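Potential RNA-dependent RNA polymerase (Human picobirnavirus, PDB 5I62) catalyses RNA-templated synthesis of RNA from ribonucleoside triphosphates, probably serving both transcription and genome replication of a small double-stranded RNA virus. Local coordinates at residues Lys101-Phe106 with His268-Cys273; Arg336-Glu341 with Ser378-Asp383; Ile92-Asp97 with Phe262-Gln267. All blocks are in the same frame, centred on the assembly; numbering follows the deposited sequence.

Contact 1: residues Lys101-Phe106 with His268-Cys273; sequences KDQVPF and HFNPTC
Gln103 lays its amide over that of Asn270, the two planes about 30° apart and the side chains arriving from opposite directions. Its oxygen OE1 takes a short bond from Thr272 OG1 (2.7 Å), which comes in at 120° to the C=O, and a weak one from the backbone N of Thr272. Gln103 NE2 turns back to donate to Lys101 O at 2.9 Å, nearly in the amide plane, and also to Ile99 O; together the two bonds fix the rotation of the group. A water joins Gln103 O to the same Thr272 hydroxyl. On the other branch of Thr272, CG2 meets the edge of the Phe106 ring 3.8 Å from CD1; Cys273 SG is also at that edge. Farther along, the extended Lys101 chain brings NZ into the imidazole plane of His268, donating to NE2 at 2.8 Å, while His268 ND1 is bonded to Lys264 O. Asn270 ND2 is held by His380 O, and OD1 accepts from Cys273 N at 3.0 Å, almost straight. That is a helix N-cap, here opening helix 271-284, which follows the polymerase motif A strand and loop in the palm.

Contact 2: residues Arg336-Glu341 with Ser378-Asp383; sequences RVLQHE and SRHGLD
Glu341 meets His380 and Arg379 where helix 327-345, the helix of polymerase motif B, packs against the turn that leaves helix 370-378 in the palm domain, the region of motif D. The polar part comes first. His380 NE2 donates to Glu341 OE1 in a fairly straight bond (164°); its modelled length, 2.5 Å, is very short and the exact value doubtful. Carboxylate and imidazole are nearly coplanar, 13° apart, and the carboxylate sits at the ring edge, not over a face. The other ring nitrogen, His380 ND1, is engaged by Val104 O, so the imidazole is gripped at both ends. Glu341 gets there with an extended chain whose CG points away from the backbone N, on the far side of the CA-CB bond; its OE2 is bound in turn by Asp107 N.

The ionic part is looser. Arg379 NH2 stands 3.6 Å from Glu341 OE1, a long salt bridge in which the planes are 48° apart and OE2 lies over one guanidinium face. The stronger ties of that guanidinium are to Ser376 O and Ser345 OG, so Glu341 probably contributes mainly charge.

The apolar part lies one helical turn back. Leu338 splits its two methyls between two partners: CD2 lies 3.5 Å from His380 CD2, the two side chains running antiparallel past one another, and CD1 meets the second leucine tip to tip. The turn itself is closed by backbone bonds, with Gly381 in the left-handed helical conformation. Gly381 N and Leu382 N both donate to Ser378 O. The methyl pair itself, Leu338 CD1 and Leu382 CD1, is 3.7 Å apart.

Contact 3: residues Ile92-Asp97 with Phe262-Gln267; sequences IDSYYD and FSKFDQ
The Tyr95 ring carries Gln267 CG on one face, the methylene standing 3.5 Å from the ring centroid and only 7° off the normal, a well-centred CH-pi contact. Beyond it the Gln267 amide also lies over the ring, its plane tilted by 21°, with CD 3.7 Å from Tyr95 CZ. A bend at chi2 (85°) folds the glutamine back, so that CG and the amide cover the tyrosine in succession. At the ring edge, in plane, is Ile92 O, from one turn earlier in the same helix, and the Trp204 ring meets Tyr95 at a steep angle.

Ser94 extends the patch on the neighbouring helical position. With its OG trans to the main-chain nitrogen, the hydroxyl approaches Gln267 CG at 3.4 Å and Lys264 CD at 3.5 Å, while its polar bond goes to a residue flanking one of the segments. Lys264 runs its chain alongside from a backbone in the left-handed helical conformation.

Segment 262-267 belongs to polymerase motif A, and helix 89-97 lies against its C-terminal half. Tyr95 OH and Asp266 OD2 each hydrogen-bond to Ser322 OG, in the loop that carries motif B, and the backbones of Tyr95 and Asp266 pair with Gly319 and Met320 of that loop. Asp266 probably matches the second aspartate of motif A, which in related polymerases helps recognise the ribose of the incoming nucleotide. The two segments thus meet by van der Waals and CH-pi contact without a direct hydrogen bond, while their polar ends converge on Ser322, a shared second-shell anchor that probably helps position Asp266.

The three contacts form a bent cluster with contact 1 at the corner, centres being about 9 Å apart for contacts 1 and 2, 12 Å for contacts 1 and 3, and 16 Å for contacts 2 and 3. Along the chain, contacts 3 and 1 interlace: helix 89-97 and the loop after it meet consecutive pieces of the motif A region, 262-267 and 268-273. Contact 2 opens only later, between helix 327-345 and the turn after helix 370-378. His380 joins contact 2 to contact 1, and an Asp383-Ser263 backbone bond joins it to contact 3. An N-terminal segment is thus tied to the palm helices and to the end of the motif A strand of the active-site sheet.

Contact 1: residues Lys101-Phe106 with His268-Cys273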
loop_
_atom_site.group_PDB
_atom_site.type_symbol
_atom_site.label_atom_id
_atom_site.label_comp_id
_atom_site.label_asym_id
_atom_site.label_seq_id
_atom_site.Cartn_x
_atom_site.Cartn_y
_atom_site.Cartn_z
ATOM N N LYS A 101 -7.714 20.244 9.492
ATOM C CA LYS A 101 -6.609 20.890 10.178
ATOM C C LYS A 101 -6.150 22.120 9.389
ATOM O O LYS A 101 -6.424 22.251 8.194
ATOM C CB LYS A 101 -5.458 19.903 10.372
ATOM C CG LYS A 101 -5.838 18.788 11.341
ATOM C CD LYS A 101 -4.720 17.784 11.631
ATOM C CE LYS A 101 -5.257 16.725 12.623
ATOM N NZ LYS A 101 -4.266 15.712 13.088
ATOM N N ASP A 102 -5.480 23.049 10.083
ATOM C CA ASP A 102 -4.920 24.223 9.414
ATOM C C ASP A 102 -4.064 23.781 8.233
ATOM O O ASP A 102 -3.227 22.886 8.366
ATOM C CB ASP A 102 -4.073 25.044 10.387
ATOM C CG ASP A 102 -4.857 25.528 11.603
ATOM O OD1 ASP A 102 -6.088 25.738 11.491
ATOM O OD2 ASP A 102 -4.243 25.692 12.679
ATOM N N GLN A 103 -4.285 24.395 7.072
ATOM C CA GLN A 103 -3.610 23.952 5.856
ATOM C C GLN A 103 -3.329 25.147 4.957
ATOM O O GLN A 103 -4.254 25.844 4.530
ATOM C CB GLN A 103 -4.448 22.884 5.130
ATOM C CG GLN A 103 -5.898 23.269 4.950
ATOM C CD GLN A 103 -6.788 22.106 4.548
ATOM O OE1 GLN A 103 -7.099 21.931 3.362
ATOM N NE2 GLN A 103 -7.232 21.324 5.543
ATOM N N VAL A 104 -2.054 25.384 4.673
ATOM C CA VAL A 104 -1.645 26.495 3.816
ATOM C C VAL A 104 -1.462 26.019 2.379
ATOM O O VAL A 104 -1.216 24.832 2.136
ATOM C CB VAL A 104 -0.364 27.173 4.339
ATOM C CG1 VAL A 104 -0.498 27.532 5.822
ATOM C CG2 VAL A 104 0.845 26.285 4.101
ATOM N N PRO A 105 -1.581 26.911 1.400
ATOM C CA PRO A 105 -1.410 26.513 -0.006
ATOM C C PRO A 105 0.009 26.045 -0.283
ATOM O O PRO A 105 0.951 26.371 0.443
ATOM C CB PRO A 105 -1.724 27.799 -0.787
ATOM C CG PRO A 105 -2.615 28.606 0.142
ATOM C CD PRO A 105 -2.122 28.280 1.544
ATOM N N PHE A 106 0.151 25.275 -1.361
ATOM C CA PHE A 106 1.452 24.783 -1.797
ATOM C C PHE A 106 2.187 25.863 -2.582
ATOM O O PHE A 106 1.569 26.674 -3.274
ATOM C CB PHE A 106 1.295 23.548 -2.685
ATOM C CG PHE A 106 1.036 22.263 -1.938
ATOM C CD1 PHE A 106 -0.126 22.086 -1.186
ATOM C CD2 PHE A 106 1.926 21.208 -2.048
ATOM C CE1 PHE A 106 -0.374 20.875 -0.528
ATOM C CE2 PHE A 106 1.688 20.004 -1.409
ATOM C CZ PHE A 106 0.532 19.831 -0.646
ATOM N N HIS A 268 -5.481 12.528 6.254
ATOM C CA HIS A 268 -5.169 13.950 6.221
ATOM C C HIS A 268 -5.072 14.498 4.808
ATOM O O HIS A 268 -4.713 15.672 4.636
ATOM C CB HIS A 268 -3.845 14.223 6.949
ATOM C CG HIS A 268 -3.918 14.081 8.437
ATOM N ND1 HIS A 268 -3.816 12.866 9.073
ATOM C CD2 HIS A 268 -4.054 15.006 9.417
ATOM C CE1 HIS A 268 -3.912 13.043 10.378
ATOM N NE2 HIS A 268 -4.055 14.332 10.613
ATOM N N PHE A 269 -5.345 13.680 3.790
ATOM C CA PHE A 269 -5.171 14.118 2.401
ATOM C C PHE A 269 -6.352 15.023 2.054
ATOM O O PHE A 269 -7.347 14.614 1.456
ATOM C CB PHE A 269 -5.048 12.915 1.469
ATOM C CG PHE A 269 -4.310 13.206 0.197
ATOM C CD1 PHE A 269 -2.918 13.249 0.173
ATOM C CD2 PHE A 269 -5.002 13.446 -0.970
ATOM C CE1 PHE A 269 -2.236 13.527 -1.005
ATOM C CE2 PHE A 269 -4.325 13.740 -2.156
ATOM C CZ PHE A 269 -2.948 13.764 -2.178
ATOM N N ASN A 270 -6.201 16.295 2.413
ATOM C CA ASN A 270 -7.288 17.261 2.539
ATOM C C ASN A 270 -7.521 17.974 1.202
ATOM O O ASN A 270 -6.830 17.726 0.222
ATOM C CB ASN A 270 -6.938 18.217 3.674
ATOM C CG ASN A 270 -5.602 18.917 3.436
ATOM O OD1 ASN A 270 -5.323 19.389 2.335
ATOM N ND2 ASN A 270 -4.776 18.968 4.470
ATOM N N PRO A 271 -8.503 18.886 1.131
ATOM C CA PRO A 271 -8.802 19.533 -0.156
ATOM C C PRO A 271 -7.656 20.359 -0.711
ATOM O O PRO A 271 -7.612 20.579 -1.920
ATOM C CB PRO A 271 -10.018 20.413 0.163
ATOM C CG PRO A 271 -10.725 19.663 1.280
ATOM C CD PRO A 271 -9.579 19.139 2.122
ATOM N N THR A 272 -6.733 20.822 0.131
ATOM C CA THR A 272 -5.564 21.507 -0.401
ATOM C C THR A 272 -4.677 20.526 -1.155
ATOM O O THR A 272 -4.287 20.781 -2.301
ATOM C CB THR A 272 -4.809 22.197 0.740
ATOM O OG1 THR A 272 -5.685 23.131 1.381
ATOM C CG2 THR A 272 -3.601 22.945 0.208
ATOM N N CYS A 273 -4.387 19.375 -0.538
ATOM C CA CYS A 273 -3.639 18.323 -1.220
ATOM C C CYS A 273 -4.360 17.855 -2.478
ATOM O O CYS A 273 -3.732 17.636 -3.519
ATOM C CB CYS A 273 -3.410 17.133 -0.294
ATOM S SG CYS A 273 -2.387 17.499 1.123
HETATM O O HOH W 1 -5.242 26.067 1.727
#

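Contact 2: residues Arg336-Glu341 with Ser378-Asp383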
loop_
_atom_site.group_PDB
_atom_site.type_symbol
_atom_site.label_atom_id
_atom_site.label_comp_id
_atom_site.label_asym_id
_atom_site.label_seq_id
_atom_site.Cartn_x
_atom_site.Cartn_y
_atom_site.Cartn_z
ATOM N N ARG A 336 5.604 14.093 -4.103
ATOM C CA ARG A 336 6.764 14.592 -4.829
ATOM C C ARG A 336 6.804 16.122 -4.803
ATOM O O ARG A 336 7.876 16.710 -4.635
ATOM C CB ARG A 336 6.776 14.059 -6.259
ATOM C CG ARG A 336 8.020 14.498 -7.074
ATOM C CD ARG A 336 9.327 14.040 -6.416
ATOM N NE ARG A 336 10.412 13.904 -7.393
ATOM C CZ ARG A 336 11.549 13.256 -7.163
ATOM N NH1 ARG A 336 11.767 12.692 -5.981
ATOM N NH2 ARG A 336 12.457 13.157 -8.122
ATOM N N VAL A 337 5.640 16.778 -4.920
ATOM C CA VAL A 337 5.574 18.235 -4.750
ATOM C C VAL A 337 6.078 18.651 -3.369
ATOM O O VAL A 337 6.816 19.638 -3.228
ATOM C CB VAL A 337 4.144 18.745 -4.999
ATOM C CG1 VAL A 337 4.068 20.259 -4.758
ATOM C CG2 VAL A 337 3.703 18.405 -6.428
ATOM N N LEU A 338 5.655 17.928 -2.327
ATOM C CA LEU A 338 6.112 18.222 -0.971
ATOM C C LEU A 338 7.639 18.199 -0.880
ATOM O O LEU A 338 8.253 19.051 -0.225
ATOM C CB LEU A 338 5.502 17.216 0.014
ATOM C CG LEU A 338 4.019 17.313 0.371
ATOM C CD1 LEU A 338 3.623 16.119 1.252
ATOM C CD2 LEU A 338 3.724 18.634 1.086
ATOM N N GLN A 339 8.267 17.209 -1.519
ATOM C CA GLN A 339 9.722 17.099 -1.476
ATOM C C GLN A 339 10.368 18.285 -2.174
ATOM O O GLN A 339 11.322 18.880 -1.661
ATOM C CB GLN A 339 10.167 15.771 -2.109
ATOM C CG GLN A 339 9.653 14.517 -1.352
ATOM C CD GLN A 339 10.280 13.227 -1.867
ATOM O OE1 GLN A 339 10.560 13.093 -3.051
ATOM N NE2 GLN A 339 10.556 12.297 -0.956
ATOM N N HIS A 340 9.865 18.646 -3.357
ATOM C CA HIS A 340 10.398 19.814 -4.050
ATOM C C HIS A 340 10.230 21.069 -3.210
ATOM O O HIS A 340 11.143 21.905 -3.130
ATOM C CB HIS A 340 9.698 20.004 -5.394
ATOM C CG HIS A 340 10.220 19.119 -6.476
ATOM N ND1 HIS A 340 11.515 19.205 -6.940
ATOM C CD2 HIS A 340 9.634 18.114 -7.170
ATOM C CE1 HIS A 340 11.700 18.298 -7.886
ATOM N NE2 HIS A 340 10.572 17.623 -8.044
ATOM N N GLU A 341 9.063 21.212 -2.572
ATOM C CA GLU A 341 8.766 22.423 -1.813
ATOM C C GLU A 341 9.692 22.565 -0.615
ATOM O O GLU A 341 10.124 23.676 -0.289
ATOM C CB GLU A 341 7.308 22.426 -1.359
ATOM C CG GLU A 341 6.920 23.675 -0.581
ATOM C CD GLU A 341 5.544 23.534 0.051
ATOM O OE1 GLU A 341 5.349 22.601 0.872
ATOM O OE2 GLU A 341 4.652 24.339 -0.299
ATOM N N SER A 378 4.126 19.655 7.183
ATOM C CA SER A 378 2.998 19.647 8.113
ATOM C C SER A 378 2.106 20.872 7.958
ATOM O O SER A 378 0.909 20.810 8.263
ATOM C CB SER A 378 3.499 19.547 9.548
ATOM O OG SER A 378 4.120 18.295 9.763
ATOM N N ARG A 379 2.660 21.989 7.497
ATOM C CA ARG A 379 1.870 23.204 7.334
ATOM C C ARG A 379 0.712 23.022 6.358
ATOM O O ARG A 379 -0.209 23.839 6.343
ATOM C CB ARG A 379 2.765 24.350 6.865
ATOM C CG ARG A 379 3.380 24.087 5.519
ATOM C CD ARG A 379 4.334 25.199 5.123
ATOM N NE ARG A 379 5.349 24.759 4.171
ATOM C CZ ARG A 379 6.205 25.585 3.569
ATOM N NH1 ARG A 379 6.138 26.887 3.824
ATOM N NH2 ARG A 379 7.129 25.115 2.723
ATOM N N HIS A 380 0.739 21.981 5.540
ATOM C CA HIS A 380 -0.370 21.701 4.639
ATOM C C HIS A 380 -1.456 20.854 5.300
ATOM O O HIS A 380 -2.298 20.289 4.599
ATOM C CB HIS A 380 0.158 21.021 3.381
ATOM C CG HIS A 380 1.214 21.821 2.690
ATOM N ND1 HIS A 380 0.961 23.057 2.141
ATOM C CD2 HIS A 380 2.539 21.592 2.512
ATOM C CE1 HIS A 380 2.076 23.543 1.623
ATOM N NE2 HIS A 380 3.049 22.673 1.833
ATOM N N GLY A 381 -1.469 20.786 6.626
ATOM C CA GLY A 381 -2.463 19.996 7.326
ATOM C C GLY A 381 -2.111 18.536 7.470
ATOM O O GLY A 381 -3.007 17.721 7.702
ATOM N N LEU A 382 -0.835 18.180 7.341
ATOM C CA LEU A 382 -0.390 16.801 7.450
ATOM C C LEU A 382 0.225 16.553 8.820
ATOM O O LEU A 382 0.795 17.452 9.438
ATOM C CB LEU A 382 0.602 16.464 6.337
ATOM C CG LEU A 382 0.011 16.789 4.966
ATOM C CD1 LEU A 382 1.092 16.744 3.888
ATOM C CD2 LEU A 382 -1.158 15.793 4.658
ATOM N N ASP A 383 0.105 15.322 9.290
ATOM C CA ASP A 383 0.533 14.945 10.626
ATOM C C ASP A 383 1.786 14.091 10.534
ATOM O O ASP A 383 1.837 13.143 9.747
ATOM C CB ASP A 383 -0.576 14.191 11.357
ATOM C CG ASP A 383 -0.359 14.138 12.857
ATOM O OD1 ASP A 383 0.174 15.118 13.424
ATOM O OD2 ASP A 383 -0.736 13.117 13.472
#

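Contact 3: residues Ile92-Asp97 with Phe262-Gln267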
loop_
_atom_site.group_PDB
_atom_site.type_symbol
_atom_site.label_atom_id
_atom_site.label_comp_id
_atom_site.label_asym_id
_atom_site.label_seq_id
_atom_site.Cartn_x
_atom_site.Cartn_y
_atom_site.Cartn_z
ATOM N N ILE A 92 -12.854 5.453 11.610
ATOM C CA ILE A 92 -13.668 6.036 10.546
ATOM C C ILE A 92 -13.717 7.549 10.668
ATOM O O ILE A 92 -13.522 8.260 9.676
ATOM C CB ILE A 92 -15.091 5.452 10.558
ATOM C CG1 ILE A 92 -15.068 3.930 10.472
ATOM C CG2 ILE A 92 -15.933 6.081 9.425
ATOM C CD1 ILE A 92 -16.465 3.349 10.517
ATOM N N ASP A 93 -14.033 8.041 11.879
ATOM C CA ASP A 93 -14.060 9.472 12.164
ATOM C C ASP A 93 -12.824 10.168 11.606
ATOM O O ASP A 93 -12.911 11.272 11.059
ATOM C CB ASP A 93 -14.135 9.720 13.674
ATOM C CG ASP A 93 -15.473 9.311 14.292
ATOM O OD1 ASP A 93 -16.460 9.120 13.546
ATOM O OD2 ASP A 93 -15.526 9.198 15.544
ATOM N N SER A 94 -11.658 9.532 11.760
ATOM C CA SER A 94 -10.387 10.130 11.349
ATOM C C SER A 94 -10.407 10.588 9.893
ATOM O O SER A 94 -9.881 11.653 9.558
ATOM C CB SER A 94 -9.252 9.131 11.577
ATOM O OG SER A 94 -7.982 9.730 11.345
ATOM N N TYR A 95 -11.034 9.803 9.011
ATOM C CA TYR A 95 -11.085 10.190 7.604
ATOM C C TYR A 95 -11.882 11.466 7.386
ATOM O O TYR A 95 -11.620 12.207 6.429
ATOM C CB TYR A 95 -11.672 9.059 6.759
ATOM C CG TYR A 95 -10.687 7.955 6.518
ATOM C CD1 TYR A 95 -10.473 6.968 7.466
ATOM C CD2 TYR A 95 -9.914 7.944 5.371
ATOM C CE1 TYR A 95 -9.549 5.970 7.258
ATOM C CE2 TYR A 95 -8.980 6.954 5.151
ATOM C CZ TYR A 95 -8.802 5.972 6.098
ATOM O OH TYR A 95 -7.873 4.989 5.870
ATOM N N TYR A 96 -12.896 11.707 8.214
ATOM C CA TYR A 96 -13.757 12.871 8.064
ATOM C C TYR A 96 -13.212 14.075 8.820
ATOM O O TYR A 96 -13.357 15.208 8.368
ATOM C CB TYR A 96 -15.171 12.544 8.565
ATOM C CG TYR A 96 -15.899 11.582 7.653
ATOM C CD1 TYR A 96 -15.757 10.214 7.807
ATOM C CD2 TYR A 96 -16.704 12.052 6.622
ATOM C CE1 TYR A 96 -16.407 9.320 6.956
ATOM C CE2 TYR A 96 -17.365 11.175 5.768
ATOM C CZ TYR A 96 -17.209 9.815 5.938
ATOM O OH TYR A 96 -17.859 8.947 5.085
ATOM N N ASP A 97 -12.592 13.835 9.966
ATOM C CA ASP A 97 -12.174 14.923 10.837
ATOM C C ASP A 97 -10.754 15.403 10.552
ATOM O O ASP A 97 -10.431 16.554 10.842
ATOM C CB ASP A 97 -12.310 14.477 12.293
ATOM C CG ASP A 97 -13.762 14.211 12.685
ATOM O OD1 ASP A 97 -14.675 14.789 12.048
ATOM O OD2 ASP A 97 -13.996 13.395 13.601
ATOM N N PHE A 262 4.578 9.622 7.779
ATOM C CA PHE A 262 3.306 10.301 8.017
ATOM C C PHE A 262 2.428 9.479 8.961
ATOM O O PHE A 262 2.410 8.244 8.909
ATOM C CB PHE A 262 2.555 10.541 6.721
ATOM C CG PHE A 262 3.167 11.575 5.856
ATOM C CD1 PHE A 262 2.986 12.927 6.114
ATOM C CD2 PHE A 262 3.905 11.196 4.760
ATOM C CE1 PHE A 262 3.538 13.886 5.281
ATOM C CE2 PHE A 262 4.455 12.125 3.929
ATOM C CZ PHE A 262 4.282 13.485 4.182
ATOM N N SER A 263 1.758 10.169 9.879
ATOM C CA SER A 263 0.694 9.560 10.666
ATOM C C SER A 263 -0.611 9.766 9.914
ATOM O O SER A 263 -1.020 10.911 9.689
ATOM C CB SER A 263 0.603 10.159 12.069
ATOM O OG SER A 263 1.783 9.879 12.809
ATOM N N LYS A 264 -1.255 8.666 9.517
ATOM C CA LYS A 264 -2.597 8.729 8.946
ATOM C C LYS A 264 -2.630 9.631 7.707
ATOM O O LYS A 264 -3.415 10.572 7.614
ATOM C CB LYS A 264 -3.591 9.205 10.007
ATOM C CG LYS A 264 -3.786 8.201 11.146
ATOM C CD LYS A 264 -4.749 8.775 12.178
ATOM C CE LYS A 264 -5.432 7.698 12.988
ATOM N NZ LYS A 264 -4.465 6.726 13.540
ATOM N N PHE A 265 -1.719 9.359 6.771
ATOM C CA PHE A 265 -1.578 10.195 5.587
ATOM C C PHE A 265 -2.878 10.260 4.800
ATOM O O PHE A 265 -3.338 11.346 4.441
ATOM C CB PHE A 265 -0.451 9.658 4.708
ATOM C CG PHE A 265 -0.069 10.565 3.566
ATOM C CD1 PHE A 265 0.119 11.920 3.759
ATOM C CD2 PHE A 265 0.104 10.053 2.294
ATOM C CE1 PHE A 265 0.484 12.749 2.695
ATOM C CE2 PHE A 265 0.478 10.872 1.240
ATOM C CZ PHE A 265 0.661 12.220 1.439
ATOM N N ASP A 266 -3.471 9.094 4.506
ATOM C CA ASP A 266 -4.724 9.054 3.757
ATOM C C ASP A 266 -5.766 9.957 4.401
ATOM O O ASP A 266 -6.452 10.731 3.719
ATOM C CB ASP A 266 -5.266 7.616 3.693
ATOM C CG ASP A 266 -4.360 6.664 2.915
ATOM O OD1 ASP A 266 -3.319 7.093 2.385
ATOM O OD2 ASP A 266 -4.704 5.463 2.837
ATOM N N GLN A 267 -5.904 9.842 5.722
ATOM C CA GLN A 267 -6.933 10.573 6.453
ATOM C C GLN A 267 -6.728 12.081 6.354
ATOM O O GLN A 267 -7.699 12.843 6.379
ATOM C CB GLN A 267 -6.948 10.133 7.914
ATOM C CG GLN A 267 -7.351 8.667 8.188
ATOM C CD GLN A 267 -6.199 7.677 8.080
ATOM O OE1 GLN A 267 -5.244 7.884 7.328
ATOM N NE2 GLN A 267 -6.282 6.597 8.853
#